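Local atomic coordinates of FKBP-type peptidyl-prolyl cis-trans isomerase FkpA (Escherichia coli, PDB entry 1Q6H), a protein that catalyses the cis-trans isomerisation of peptidyl-prolyl bonds in the periplasm, speeding protein folding, and also acts as a folding chaperone. Residues D140-N145 against V218-V223; G172-W177 against E197-K202; K189-I194 against T213-V218. All coordinates share one frame; numbering follows the deposited sequence.

In the fold
All three contacts lie in the FKBP-type isomerase domain, and two of them share strand 214-223. Contact 3 pairs the first half of that strand with strand 189-194 in regular antiparallel register and is largely buried. Contact 1 pairs its second half with strand 141-150; it is only partly buried, and a beta bulge interrupts its register. Contact 2 is a surface contact in which a loop meets the start of helix 175-180 through one backbone hydrogen bond and a few apolar side chains. The contacts meet around Trp177, whose indole touches Val144 and Val218 of contact 1 and Phe216 of contact 3, so sheet and helix share one core.

Contact 1 (D140-N145 against V218-V223); sequences DTVVVN and VELLDV
Strand 141-145 and strand 218-223 run antiparallel, their axes approaching to 4.6 Å at 142°, and the register slips by one residue where Leu221 and Asp222 both face Val143, a classic beta bulge. Val143 O therefore accepts two backbone N-H groups: Leu221 N at 2.7 Å, nearly in line with the carbonyl bond, and Asp222 N at 3.3 Å, in the carbonyl plane on a lone pair. Val143 N returns a bond to Asp222 O, and beyond the bulge Asn145 and Glu219 form a regular hydrogen-bonded pair, with Glu219 N 2.7 Å from Asn145 O.

The side chains divide between the two faces of the sheet. On the face of Val142, Val144 and Leu220, the CG1 branch of Val144 does the touching: it lies 3.9 Å from Leu220 CD1 and equally far from Val218 CG1. Leu220 CG stands anti to its own N (chi1 179°), and the chain beyond it carries CD1 to Val144 and also to within 4.1 Å of Val142 CB. On the other face, Val143 CG2 meets Asp222 CB, while the amide nitrogen ND2 of Asn145 rests 3.5 Å from Leu221 CD1, a polar group against a methyl. The carboxylate of Asp222 finds a salt bridge with Lys186, and its OD1 also takes a weak bond from Val223 N; Asp140 OD2 accepts from Lys137 N.

Strand 166-169 flanks strand 141-150 on its other edge through backbone bonds of Val142 with Phe168 and of Val144 with Leu166, and strand 189-194 pairs along the other edge of strand 214-223. Helix 175-180 covers the apolar face, placing Trp177 on Val144 and Val218; a curled antiparallel sheet packed on a short helix is the FKBP arrangement.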
ATOM      1  N   ASP A 140      -4.865 -22.808 -37.323  1.00 11.66           N
ATOM      2  CA  ASP A 140      -6.315 -22.661 -37.402  1.00 12.54           C
ATOM      3  C   ASP A 140      -6.912 -21.971 -36.201  1.00 13.38           C
ATOM      4  O   ASP A 140      -6.357 -22.023 -35.099  1.00 14.32           O
ATOM      5  CB  ASP A 140      -7.020 -24.013 -37.455  1.00 12.66           C
ATOM      6  CG  ASP A 140      -6.761 -24.775 -38.738  1.00 13.91           C
ATOM      7  OD1 ASP A 140      -6.399 -24.145 -39.766  1.00 14.07           O
ATOM      8  OD2 ASP A 140      -6.892 -26.016 -38.769  1.00 11.94           O
ATOM      9  N   THR A 141      -8.091 -21.397 -36.418  1.00 12.86           N
ATOM     10  CA  THR A 141      -8.904 -20.889 -35.344  1.00 14.24           C
ATOM     11  C   THR A 141      -9.918 -21.961 -34.971  1.00 13.72           C
ATOM     12  O   THR A 141     -10.548 -22.562 -35.842  1.00 14.04           O
ATOM     13  CB  THR A 141      -9.634 -19.615 -35.778  1.00 15.98           C
ATOM     14  OG1 THR A 141      -8.684 -18.597 -36.121  1.00 18.22           O
ATOM     15  CG2 THR A 141     -10.382 -19.046 -34.619  1.00 18.54           C
ATOM     16  N   VAL A 142     -10.071 -22.208 -33.682  1.00 11.90           N
ATOM     17  CA  VAL A 142     -11.055 -23.157 -33.213  1.00 12.03           C
ATOM     18  C   VAL A 142     -12.075 -22.432 -32.355  1.00 11.72           C
ATOM     19  O   VAL A 142     -11.753 -21.439 -31.689  1.00 11.27           O
ATOM     20  CB  VAL A 142     -10.429 -24.337 -32.377  1.00 13.48           C
ATOM     21  CG1 VAL A 142      -9.575 -25.289 -33.246  1.00 12.27           C
ATOM     22  CG2 VAL A 142      -9.619 -23.829 -31.217  1.00 14.41           C
ATOM     23  N   VAL A 143     -13.303 -22.959 -32.375  1.00 10.66           N
ATOM     24  CA  VAL A 143     -14.411 -22.450 -31.601  1.00 10.49           C
ATOM     25  C   VAL A 143     -14.930 -23.616 -30.768  1.00 11.04           C
ATOM     26  O   VAL A 143     -15.328 -24.678 -31.300  1.00 12.84           O
ATOM     27  CB  VAL A 143     -15.521 -21.904 -32.508  1.00 10.80           C
ATOM     28  CG1 VAL A 143     -16.628 -21.269 -31.681  1.00 10.59           C
ATOM     29  CG2 VAL A 143     -14.957 -20.868 -33.523  1.00 10.28           C
ATOM     30  N   VAL A 144     -14.915 -23.435 -29.462  1.00 10.05           N
ATOM     31  CA  VAL A 144     -15.271 -24.491 -28.552  1.00 11.39           C
ATOM     32  C   VAL A 144     -16.159 -24.065 -27.399  1.00 11.77           C
ATOM     33  O   VAL A 144     -16.129 -22.940 -26.955  1.00 11.33           O
ATOM     34  CB  VAL A 144     -14.024 -25.104 -27.876  1.00 11.55           C
ATOM     35  CG1 VAL A 144     -13.107 -25.782 -28.879  1.00 11.03           C
ATOM     36  CG2 VAL A 144     -13.246 -24.036 -27.108  1.00 14.78           C
ATOM     37  N   ASN A 145     -16.927 -25.023 -26.910  1.00 11.50           N
ATOM     38  CA  ASN A 145     -17.570 -24.884 -25.647  1.00 13.72           C
ATOM     39  C   ASN A 145     -16.781 -25.832 -24.740  1.00 14.31           C
ATOM     40  O   ASN A 145     -16.315 -26.897 -25.172  1.00 13.72           O
ATOM     41  CB  ASN A 145     -19.038 -25.290 -25.722  1.00 15.71           C
ATOM     42  CG  ASN A 145     -19.908 -24.207 -26.291  1.00 16.59           C
ATOM     43  OD1 ASN A 145     -19.730 -23.026 -25.996  1.00 19.74           O
ATOM     44  ND2 ASN A 145     -20.871 -24.601 -27.094  1.00 17.72           N
ATOM     45  N   VAL A 218     -14.693 -30.854 -23.562  1.00 12.85           N
ATOM     46  CA  VAL A 218     -14.704 -29.934 -24.697  1.00 13.76           C
ATOM     47  C   VAL A 218     -15.652 -30.331 -25.840  1.00 14.26           C
ATOM     48  O   VAL A 218     -15.798 -31.512 -26.149  1.00 15.04           O
ATOM     49  CB  VAL A 218     -13.321 -29.837 -25.258  1.00 14.94           C
ATOM     50  CG1 VAL A 218     -13.214 -28.708 -26.271  1.00 16.85           C
ATOM     51  CG2 VAL A 218     -12.326 -29.606 -24.125  1.00 17.16           C
ATOM     52  N   GLU A 219     -16.310 -29.336 -26.437  1.00 13.38           N
ATOM     53  CA  GLU A 219     -17.097 -29.550 -27.635  1.00 14.77           C
ATOM     54  C   GLU A 219     -16.517 -28.624 -28.695  1.00 14.97           C
ATOM     55  O   GLU A 219     -16.491 -27.398 -28.527  1.00 13.77           O
ATOM     56  CB  GLU A 219     -18.575 -29.238 -27.439  1.00 16.56           C
ATOM     57  CG  GLU A 219     -19.343 -30.176 -26.541  1.00 19.75           C
ATOM     58  CD  GLU A 219     -20.832 -29.813 -26.481  1.00 22.90           C
ATOM     59  OE1 GLU A 219     -21.230 -28.744 -27.022  1.00 26.48           O
ATOM     60  OE2 GLU A 219     -21.596 -30.607 -25.901  1.00 26.85           O
ATOM     61  N   LEU A 220     -16.032 -29.234 -29.770  1.00 13.66           N
ATOM     62  CA  LEU A 220     -15.439 -28.522 -30.888  1.00 12.86           C
ATOM     63  C   LEU A 220     -16.512 -28.126 -31.917  1.00 11.75           C
ATOM     64  O   LEU A 220     -16.996 -28.969 -32.705  1.00  9.25           O
ATOM     65  CB  LEU A 220     -14.388 -29.417 -31.550  1.00 11.61           C
ATOM     66  CG  LEU A 220     -13.678 -28.842 -32.758  1.00 13.84           C
ATOM     67  CD1 LEU A 220     -13.113 -27.438 -32.430  1.00 14.37           C
ATOM     68  CD2 LEU A 220     -12.604 -29.784 -33.281  1.00 12.91           C
ATOM     69  N   LEU A 221     -16.878 -26.850 -31.912  1.00 11.48           N
ATOM     70  CA  LEU A 221     -17.941 -26.348 -32.764  1.00 12.08           C
ATOM     71  C   LEU A 221     -17.504 -25.996 -34.173  1.00 12.59           C
ATOM     72  O   LEU A 221     -18.232 -26.222 -35.135  1.00 10.69           O
ATOM     73  CB  LEU A 221     -18.574 -25.119 -32.136  1.00 14.11           C
ATOM     74  CG  LEU A 221     -19.132 -25.263 -30.722  1.00 16.72           C
ATOM     75  CD1 LEU A 221     -19.821 -23.960 -30.386  1.00 20.65           C
ATOM     76  CD2 LEU A 221     -20.123 -26.394 -30.617  1.00 19.96           C
ATOM     77  N   ASP A 222     -16.323 -25.412 -34.315  1.00 12.59           N
ATOM     78  CA  ASP A 222     -15.889 -25.032 -35.640  1.00 12.34           C
ATOM     79  C   ASP A 222     -14.377 -25.022 -35.752  1.00 12.29           C
ATOM     80  O   ASP A 222     -13.666 -24.854 -34.754  1.00 11.40           O
ATOM     81  CB  ASP A 222     -16.443 -23.645 -35.990  1.00 13.08           C
ATOM     82  CG  ASP A 222     -16.490 -23.372 -37.498  1.00 14.47           C
ATOM     83  OD1 ASP A 222     -16.329 -24.317 -38.314  1.00 14.41           O
ATOM     84  OD2 ASP A 222     -16.701 -22.213 -37.944  1.00 17.10           O
ATOM     85  N   VAL A 223     -13.912 -25.176 -36.986  1.00 12.16           N
ATOM     86  CA  VAL A 223     -12.497 -25.121 -37.316  1.00 12.95           C
ATOM     87  C   VAL A 223     -12.394 -24.233 -38.525  1.00 12.26           C
ATOM     88  O   VAL A 223     -12.955 -24.544 -39.564  1.00 13.36           O
ATOM     89  CB  VAL A 223     -11.938 -26.501 -37.656  1.00 12.51           C
ATOM     90  CG1 VAL A 223     -10.458 -26.409 -37.998  1.00 13.33           C
ATOM     91  CG2 VAL A 223     -12.183 -27.498 -36.514  1.00 13.92           C
TER

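Contact 2 (G172-W177 against E197-K202); sequences GVIPGW and ELAYGK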
ATOM      1  N   GLY A 172      -2.162 -21.038 -29.815  1.00 13.34           N
ATOM      2  CA  GLY A 172      -2.029 -19.842 -29.012  1.00 13.16           C
ATOM      3  C   GLY A 172      -2.464 -20.074 -27.574  1.00 14.41           C
ATOM      4  O   GLY A 172      -2.633 -19.109 -26.810  1.00 13.48           O
ATOM      5  N   VAL A 173      -2.643 -21.341 -27.192  1.00 13.45           N
ATOM      6  CA  VAL A 173      -3.111 -21.698 -25.840  1.00 14.26           C
ATOM      7  C   VAL A 173      -2.198 -22.752 -25.236  1.00 13.84           C
ATOM      8  O   VAL A 173      -1.215 -23.119 -25.843  1.00 13.84           O
ATOM      9  CB  VAL A 173      -4.522 -22.271 -25.894  1.00 15.79           C
ATOM     10  CG1 VAL A 173      -5.486 -21.186 -26.308  1.00 17.45           C
ATOM     11  CG2 VAL A 173      -4.584 -23.465 -26.867  1.00 14.66           C
ATOM     12  N   ILE A 174      -2.516 -23.248 -24.056  1.00 14.36           N
ATOM     13  CA  ILE A 174      -1.709 -24.309 -23.472  1.00 14.27           C
ATOM     14  C   ILE A 174      -1.598 -25.540 -24.386  1.00 13.91           C
ATOM     15  O   ILE A 174      -2.563 -25.961 -25.028  1.00 12.61           O
ATOM     16  CB  ILE A 174      -2.221 -24.740 -22.076  1.00 15.23           C
ATOM     17  CG1 ILE A 174      -3.695 -25.118 -22.097  1.00 17.25           C
ATOM     18  CG2 ILE A 174      -2.023 -23.662 -21.089  1.00 16.21           C
ATOM     19  CD1 ILE A 174      -4.136 -25.859 -20.821  1.00 16.92           C
ATOM     20  N   PRO A 175      -0.418 -26.129 -24.384  1.00 14.59           N
ATOM     21  CA  PRO A 175      -0.071 -27.258 -25.246  1.00 14.47           C
ATOM     22  C   PRO A 175      -1.073 -28.413 -25.187  1.00 14.18           C
ATOM     23  O   PRO A 175      -1.313 -29.106 -26.169  1.00 14.02           O
ATOM     24  CB  PRO A 175       1.277 -27.728 -24.651  1.00 15.19           C
ATOM     25  CG  PRO A 175       1.814 -26.622 -23.936  1.00 15.90           C
ATOM     26  CD  PRO A 175       0.688 -25.764 -23.473  1.00 16.01           C
ATOM     27  N   GLY A 176      -1.651 -28.626 -24.016  1.00 14.15           N
ATOM     28  CA  GLY A 176      -2.612 -29.698 -23.859  1.00 15.24           C
ATOM     29  C   GLY A 176      -3.815 -29.518 -24.783  1.00 14.34           C
ATOM     30  O   GLY A 176      -4.364 -30.498 -25.286  1.00 12.46           O
ATOM     31  N   TRP A 177      -4.239 -28.265 -24.966  1.00 12.78           N
ATOM     32  CA  TRP A 177      -5.351 -27.949 -25.811  1.00 13.47           C
ATOM     33  C   TRP A 177      -4.901 -28.074 -27.253  1.00 12.21           C
ATOM     34  O   TRP A 177      -5.607 -28.650 -28.070  1.00 11.45           O
ATOM     35  CB  TRP A 177      -5.907 -26.543 -25.537  1.00 15.72           C
ATOM     36  CG  TRP A 177      -7.017 -26.506 -24.575  1.00 22.19           C
ATOM     37  CD1 TRP A 177      -6.924 -26.506 -23.228  1.00 27.38           C
ATOM     38  CD2 TRP A 177      -8.405 -26.439 -24.875  1.00 26.44           C
ATOM     39  NE1 TRP A 177      -8.174 -26.450 -22.658  1.00 28.57           N
ATOM     40  CE2 TRP A 177      -9.100 -26.389 -23.655  1.00 28.51           C
ATOM     41  CE3 TRP A 177      -9.137 -26.450 -26.054  1.00 29.06           C
ATOM     42  CZ2 TRP A 177     -10.483 -26.339 -23.583  1.00 29.29           C
ATOM     43  CZ3 TRP A 177     -10.502 -26.389 -25.988  1.00 29.85           C
ATOM     44  CH2 TRP A 177     -11.167 -26.335 -24.758  1.00 30.07           C
ATOM     45  N   GLU A 197       2.587 -30.026 -16.756  1.00 14.25           N
ATOM     46  CA  GLU A 197       3.633 -29.798 -17.727  1.00 15.80           C
ATOM     47  C   GLU A 197       3.089 -29.320 -19.092  1.00 15.08           C
ATOM     48  O   GLU A 197       3.807 -28.651 -19.843  1.00 13.20           O
ATOM     49  CB  GLU A 197       4.451 -31.097 -17.907  1.00 17.39           C
ATOM     50  CG  GLU A 197       5.268 -31.528 -16.684  1.00 19.41           C
ATOM     51  CD  GLU A 197       4.454 -32.136 -15.517  1.00 20.81           C
ATOM     52  OE1 GLU A 197       3.339 -32.693 -15.734  1.00 17.08           O
ATOM     53  OE2 GLU A 197       4.933 -32.000 -14.344  1.00 19.74           O
ATOM     54  N   LEU A 198       1.845 -29.683 -19.426  1.00 14.00           N
ATOM     55  CA  LEU A 198       1.213 -29.243 -20.682  1.00 13.91           C
ATOM     56  C   LEU A 198       0.127 -28.176 -20.409  1.00 14.31           C
ATOM     57  O   LEU A 198      -0.695 -27.891 -21.266  1.00 14.59           O
ATOM     58  CB  LEU A 198       0.537 -30.431 -21.416  1.00 13.92           C
ATOM     59  CG  LEU A 198       1.494 -31.579 -21.731  1.00 16.28           C
ATOM     60  CD1 LEU A 198       0.781 -32.892 -22.244  1.00 17.27           C
ATOM     61  CD2 LEU A 198       2.554 -31.090 -22.717  1.00 17.21           C
ATOM     62  N   ALA A 199       0.135 -27.625 -19.208  1.00 13.74           N
ATOM     63  CA  ALA A 199      -0.823 -26.613 -18.794  1.00 14.03           C
ATOM     64  C   ALA A 199      -0.112 -25.422 -18.132  1.00 12.97           C
ATOM     65  O   ALA A 199       0.674 -24.755 -18.792  1.00 12.65           O
ATOM     66  CB  ALA A 199      -1.844 -27.221 -17.873  1.00 14.06           C
ATOM     67  N   TYR A 200      -0.365 -25.154 -16.846  1.00 12.95           N
ATOM     68  CA  TYR A 200       0.232 -23.965 -16.187  1.00 12.99           C
ATOM     69  C   TYR A 200       1.393 -24.298 -15.270  1.00 13.33           C
ATOM     70  O   TYR A 200       1.922 -23.417 -14.582  1.00 12.74           O
ATOM     71  CB  TYR A 200      -0.836 -23.166 -15.438  1.00 13.84           C
ATOM     72  CG  TYR A 200      -1.922 -22.747 -16.403  1.00 14.36           C
ATOM     73  CD1 TYR A 200      -1.715 -21.699 -17.286  1.00 14.31           C
ATOM     74  CD2 TYR A 200      -3.107 -23.457 -16.486  1.00 14.05           C
ATOM     75  CE1 TYR A 200      -2.671 -21.351 -18.213  1.00 16.15           C
ATOM     76  CE2 TYR A 200      -4.080 -23.123 -17.418  1.00 14.97           C
ATOM     77  CZ  TYR A 200      -3.850 -22.064 -18.286  1.00 16.52           C
ATOM     78  OH  TYR A 200      -4.824 -21.701 -19.197  1.00 19.32           O
ATOM     79  N   GLY A 201       1.775 -25.576 -15.258  1.00 11.92           N
ATOM     80  CA  GLY A 201       2.962 -26.031 -14.536  1.00 12.66           C
ATOM     81  C   GLY A 201       3.035 -25.752 -13.042  1.00 12.88           C
ATOM     82  O   GLY A 201       2.036 -25.718 -12.318  1.00 10.35           O
ATOM     83  N   LYS A 202       4.253 -25.528 -12.571  1.00 14.87           N
ATOM     84  CA  LYS A 202       4.469 -25.379 -11.147  1.00 15.77           C
ATOM     85  C   LYS A 202       3.922 -24.079 -10.588  1.00 15.13           C
ATOM     86  O   LYS A 202       3.444 -24.057  -9.461  1.00 15.09           O
ATOM     87  CB  LYS A 202       5.961 -25.546 -10.824  1.00 17.04           C
ATOM     88  CG  LYS A 202       6.252 -25.785  -9.366  1.00 19.75           C
ATOM     89  CD  LYS A 202       7.709 -26.136  -9.135  1.00 21.33           C
ATOM     90  CE  LYS A 202       8.052 -26.144  -7.657  1.00 23.32           C
ATOM     91  NZ  LYS A 202       9.346 -26.852  -7.388  1.00 25.49           N
TER
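This is a surface contact between the N-terminal end of helix 175-180 and the loop that follows strand 189-194, made of one backbone hydrogen bond and a small apolar patch. Gly176 N donates to Leu198 O at 3.0 Å, in the carbonyl plane on a lone pair. Pro175 packs beside this bond, its CD 3.4 Å from the same oxygen.

Ile174, at the N-cap position, uses both of its branches. CG2 sits over one face of the Tyr200 ring, 4.0 Å from the centroid and 27° off the normal, a CH-pi contact. With CG1 between the backbone N and the carbonyl carbon (chi1 54°), the longer branch brings CD1 to 4.0 Å from Ala199 CB. Replacing Ile174 with an alanine would probably take from the Tyr200 face its CG2 contact and from the Ala199 methyl its CD1 contact, and open a gap between helix start and loop. Leu214 backs Ile174, Ala199 and Tyr200 from the sheet. As in other FKBPs, Ile174 and Tyr200 probably line the proline-binding pocket, with Trp177 as its floor.

Thus a loop carbonyl satisfies a first-turn N-H of the helix, while methyl and ring contacts hold the loop alongside.

Contact 3 (K189-I194 against T213-V218); sequences KIKLVI and TLVFDV
Strands 189-194 and 214-218 pair over three hydrogen-bonded antiparallel pairs, their axes 4.7 Å apart at 172°, and all six bonds of these pairs are made. Ile194 N reaches Leu214 O at 2.8 Å with an almost straight N-H...O angle of 176°. Leu192 and Phe216 exchange bonds of similar length, each donor in the plane of its acceptor carbonyl. At the pair Ile190-Val218, Val218 N comes nearly end-on to Ile190 O, whereas Ile190 N is tilted 23° from the plane of the Val218 carbonyl.

The intervening residues turn their backbones outward: Lys191 and Val193 bond to Gln126 and Val124 of strand 124-127, and Val215 to Thr149 of strand 141-150. Thr213 OG1 is hydrogen-bonded to Arg107 of helix 70-112. The pairing belongs to the antiparallel sheet of the FKBP fold, which packs on short helix 175-180: Phe216 meets Trp177 edge-to-face.

Ile194 CD1 lies 3.6 Å from Phe216 CD2, approaching the ring obliquely. On the opposite face, the extended Lys191 passes its CG 3.7 Å from Asp217 OD1. Lys191 NZ stays 5.1 Å from Asp217 OD1, so any attraction there is probably long-range, and the backbone bonds and apolar packing carry this buried pairing.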
ATOM      1  N   LYS A 189     -16.417 -34.078 -29.641  1.00 12.75           N
ATOM      2  CA  LYS A 189     -16.383 -33.800 -28.221  1.00 13.61           C
ATOM      3  C   LYS A 189     -15.280 -34.659 -27.629  1.00 13.84           C
ATOM      4  O   LYS A 189     -15.139 -35.827 -27.996  1.00 14.57           O
ATOM      5  CB  LYS A 189     -17.719 -34.175 -27.576  1.00 14.60           C
ATOM      6  CG  LYS A 189     -18.897 -33.576 -28.281  1.00 18.23           C
ATOM      7  CD  LYS A 189     -20.215 -33.922 -27.633  1.00 18.35           C
ATOM      8  CE  LYS A 189     -21.365 -33.154 -28.315  1.00 21.80           C
ATOM      9  NZ  LYS A 189     -21.066 -32.780 -29.721  1.00 22.15           N
ATOM     10  N   ILE A 190     -14.489 -34.101 -26.720  1.00 12.50           N
ATOM     11  CA  ILE A 190     -13.361 -34.836 -26.160  1.00 12.25           C
ATOM     12  C   ILE A 190     -13.129 -34.390 -24.745  1.00 11.83           C
ATOM     13  O   ILE A 190     -13.383 -33.250 -24.417  1.00 11.09           O
ATOM     14  CB  ILE A 190     -12.101 -34.582 -26.983  1.00 13.58           C
ATOM     15  CG1 ILE A 190     -10.950 -35.442 -26.475  1.00 15.33           C
ATOM     16  CG2 ILE A 190     -11.671 -33.095 -26.920  1.00 14.18           C
ATOM     17  CD1 ILE A 190      -9.777 -35.487 -27.466  1.00 13.98           C
ATOM     18  N   LYS A 191     -12.741 -35.327 -23.892  1.00 10.96           N
ATOM     19  CA  LYS A 191     -12.368 -35.002 -22.546  1.00 11.70           C
ATOM     20  C   LYS A 191     -10.852 -35.027 -22.493  1.00 11.98           C
ATOM     21  O   LYS A 191     -10.185 -35.989 -22.952  1.00 10.94           O
ATOM     22  CB  LYS A 191     -12.996 -35.977 -21.577  1.00 12.21           C
ATOM     23  CG  LYS A 191     -12.558 -35.843 -20.138  1.00 15.72           C
ATOM     24  CD  LYS A 191     -13.358 -36.841 -19.272  1.00 16.96           C
ATOM     25  CE  LYS A 191     -12.817 -36.954 -17.855  1.00 19.52           C
ATOM     26  NZ  LYS A 191     -13.820 -37.635 -16.946  1.00 21.85           N
ATOM     27  N   LEU A 192     -10.285 -33.957 -21.968  1.00 10.32           N
ATOM     28  CA  LEU A 192      -8.831 -33.856 -21.859  1.00 10.89           C
ATOM     29  C   LEU A 192      -8.435 -33.847 -20.413  1.00 11.67           C
ATOM     30  O   LEU A 192      -9.020 -33.104 -19.610  1.00 10.65           O
ATOM     31  CB  LEU A 192      -8.320 -32.577 -22.531  1.00 11.35           C
ATOM     32  CG  LEU A 192      -8.675 -32.381 -23.995  1.00 10.91           C
ATOM     33  CD1 LEU A 192      -8.257 -31.013 -24.462  1.00 12.08           C
ATOM     34  CD2 LEU A 192      -8.051 -33.401 -24.854  1.00 11.75           C
ATOM     35  N   VAL A 193      -7.446 -34.669 -20.073  1.00 11.49           N
ATOM     36  CA  VAL A 193      -6.909 -34.711 -18.724  1.00 11.67           C
ATOM     37  C   VAL A 193      -5.471 -34.326 -18.882  1.00 12.24           C
ATOM     38  O   VAL A 193      -4.657 -35.081 -19.415  1.00 12.85           O
ATOM     39  CB  VAL A 193      -7.140 -36.055 -18.058  1.00 11.94           C
ATOM     40  CG1 VAL A 193      -6.496 -36.093 -16.739  1.00 12.78           C
ATOM     41  CG2 VAL A 193      -8.643 -36.265 -17.878  1.00 13.84           C
ATOM     42  N   ILE A 194      -5.191 -33.080 -18.537  1.00 10.71           N
ATOM     43  CA  ILE A 194      -3.911 -32.477 -18.903  1.00 11.73           C
ATOM     44  C   ILE A 194      -2.964 -32.352 -17.744  1.00 11.62           C
ATOM     45  O   ILE A 194      -3.294 -31.700 -16.724  1.00 13.57           O
ATOM     46  CB  ILE A 194      -4.153 -31.090 -19.501  1.00 11.53           C
ATOM     47  CG1 ILE A 194      -5.316 -31.108 -20.491  1.00 12.80           C
ATOM     48  CG2 ILE A 194      -2.895 -30.555 -20.105  1.00 10.96           C
ATOM     49  CD1 ILE A 194      -5.592 -29.766 -21.189  1.00 12.55           C
ATOM     50  N   THR A 213      -3.244 -30.885 -12.413  1.00 11.69           N
ATOM     51  CA  THR A 213      -3.778 -31.581 -13.562  1.00 12.03           C
ATOM     52  C   THR A 213      -5.157 -30.964 -13.825  1.00 12.29           C
ATOM     53  O   THR A 213      -5.934 -30.683 -12.875  1.00 11.22           O
ATOM     54  CB  THR A 213      -3.862 -33.070 -13.269  1.00 13.47           C
ATOM     55  OG1 THR A 213      -2.547 -33.638 -13.356  1.00 11.78           O
ATOM     56  CG2 THR A 213      -4.663 -33.807 -14.340  1.00 13.70           C
ATOM     57  N   LEU A 214      -5.436 -30.679 -15.098  1.00 11.51           N
ATOM     58  CA  LEU A 214      -6.685 -30.031 -15.473  1.00 12.08           C
ATOM     59  C   LEU A 214      -7.606 -30.988 -16.222  1.00 11.37           C
ATOM     60  O   LEU A 214      -7.155 -31.672 -17.133  1.00 10.64           O
ATOM     61  CB  LEU A 214      -6.412 -28.827 -16.382  1.00 12.21           C
ATOM     62  CG  LEU A 214      -5.385 -27.805 -15.893  1.00 12.59           C
ATOM     63  CD1 LEU A 214      -5.272 -26.653 -16.913  1.00 13.01           C
ATOM     64  CD2 LEU A 214      -5.757 -27.317 -14.491  1.00 13.12           C
ATOM     65  N   VAL A 215      -8.897 -30.972 -15.884  1.00 10.25           N
ATOM     66  CA  VAL A 215      -9.889 -31.765 -16.581  1.00 11.67           C
ATOM     67  C   VAL A 215     -10.798 -30.859 -17.413  1.00 12.54           C
ATOM     68  O   VAL A 215     -11.517 -30.025 -16.852  1.00 12.25           O
ATOM     69  CB  VAL A 215     -10.771 -32.527 -15.606  1.00 11.98           C
ATOM     70  CG1 VAL A 215     -11.649 -33.533 -16.359  1.00 13.18           C
ATOM     71  CG2 VAL A 215      -9.903 -33.256 -14.555  1.00 13.35           C
ATOM     72  N   PHE A 216     -10.739 -30.997 -18.738  1.00 12.84           N
ATOM     73  CA  PHE A 216     -11.609 -30.243 -19.655  1.00 11.50           C
ATOM     74  C   PHE A 216     -12.589 -31.143 -20.427  1.00 11.34           C
ATOM     75  O   PHE A 216     -12.184 -32.084 -21.112  1.00 10.90           O
ATOM     76  CB  PHE A 216     -10.804 -29.490 -20.714  1.00 12.50           C
ATOM     77  CG  PHE A 216     -10.059 -28.314 -20.207  1.00 14.07           C
ATOM     78  CD1 PHE A 216     -10.676 -27.087 -20.082  1.00 14.59           C
ATOM     79  CD2 PHE A 216      -8.714 -28.426 -19.859  1.00 13.21           C
ATOM     80  CE1 PHE A 216      -9.964 -25.996 -19.604  1.00 16.80           C
ATOM     81  CE2 PHE A 216      -8.027 -27.375 -19.380  1.00 15.71           C
ATOM     82  CZ  PHE A 216      -8.629 -26.142 -19.268  1.00 15.95           C
ATOM     83  N   ASP A 217     -13.877 -30.841 -20.346  1.00 11.91           N
ATOM     84  CA  ASP A 217     -14.884 -31.470 -21.224  1.00 12.93           C
ATOM     85  C   ASP A 217     -15.094 -30.484 -22.352  1.00 12.99           C
ATOM     86  O   ASP A 217     -15.617 -29.392 -22.117  1.00 13.83           O
ATOM     87  CB  ASP A 217     -16.202 -31.672 -20.520  1.00 15.02           C
ATOM     88  CG  ASP A 217     -16.142 -32.751 -19.493  1.00 19.69           C
ATOM     89  OD1 ASP A 217     -15.625 -33.841 -19.824  1.00 22.31           O
ATOM     90  OD2 ASP A 217     -16.597 -32.586 -18.338  1.00 25.57           O
ATOM     91  N   VAL A 218     -14.693 -30.854 -23.562  1.00 12.85           N
ATOM     92  CA  VAL A 218     -14.704 -29.934 -24.697  1.00 13.76           C
ATOM     93  C   VAL A 218     -15.652 -30.331 -25.840  1.00 14.26           C
ATOM     94  O   VAL A 218     -15.798 -31.512 -26.149  1.00 15.04           O
ATOM     95  CB  VAL A 218     -13.321 -29.837 -25.258  1.00 14.94           C
ATOM     96  CG1 VAL A 218     -13.214 -28.708 -26.271  1.00 16.85           C
ATOM     97  CG2 VAL A 218     -12.326 -29.606 -24.125  1.00 17.16           C
TER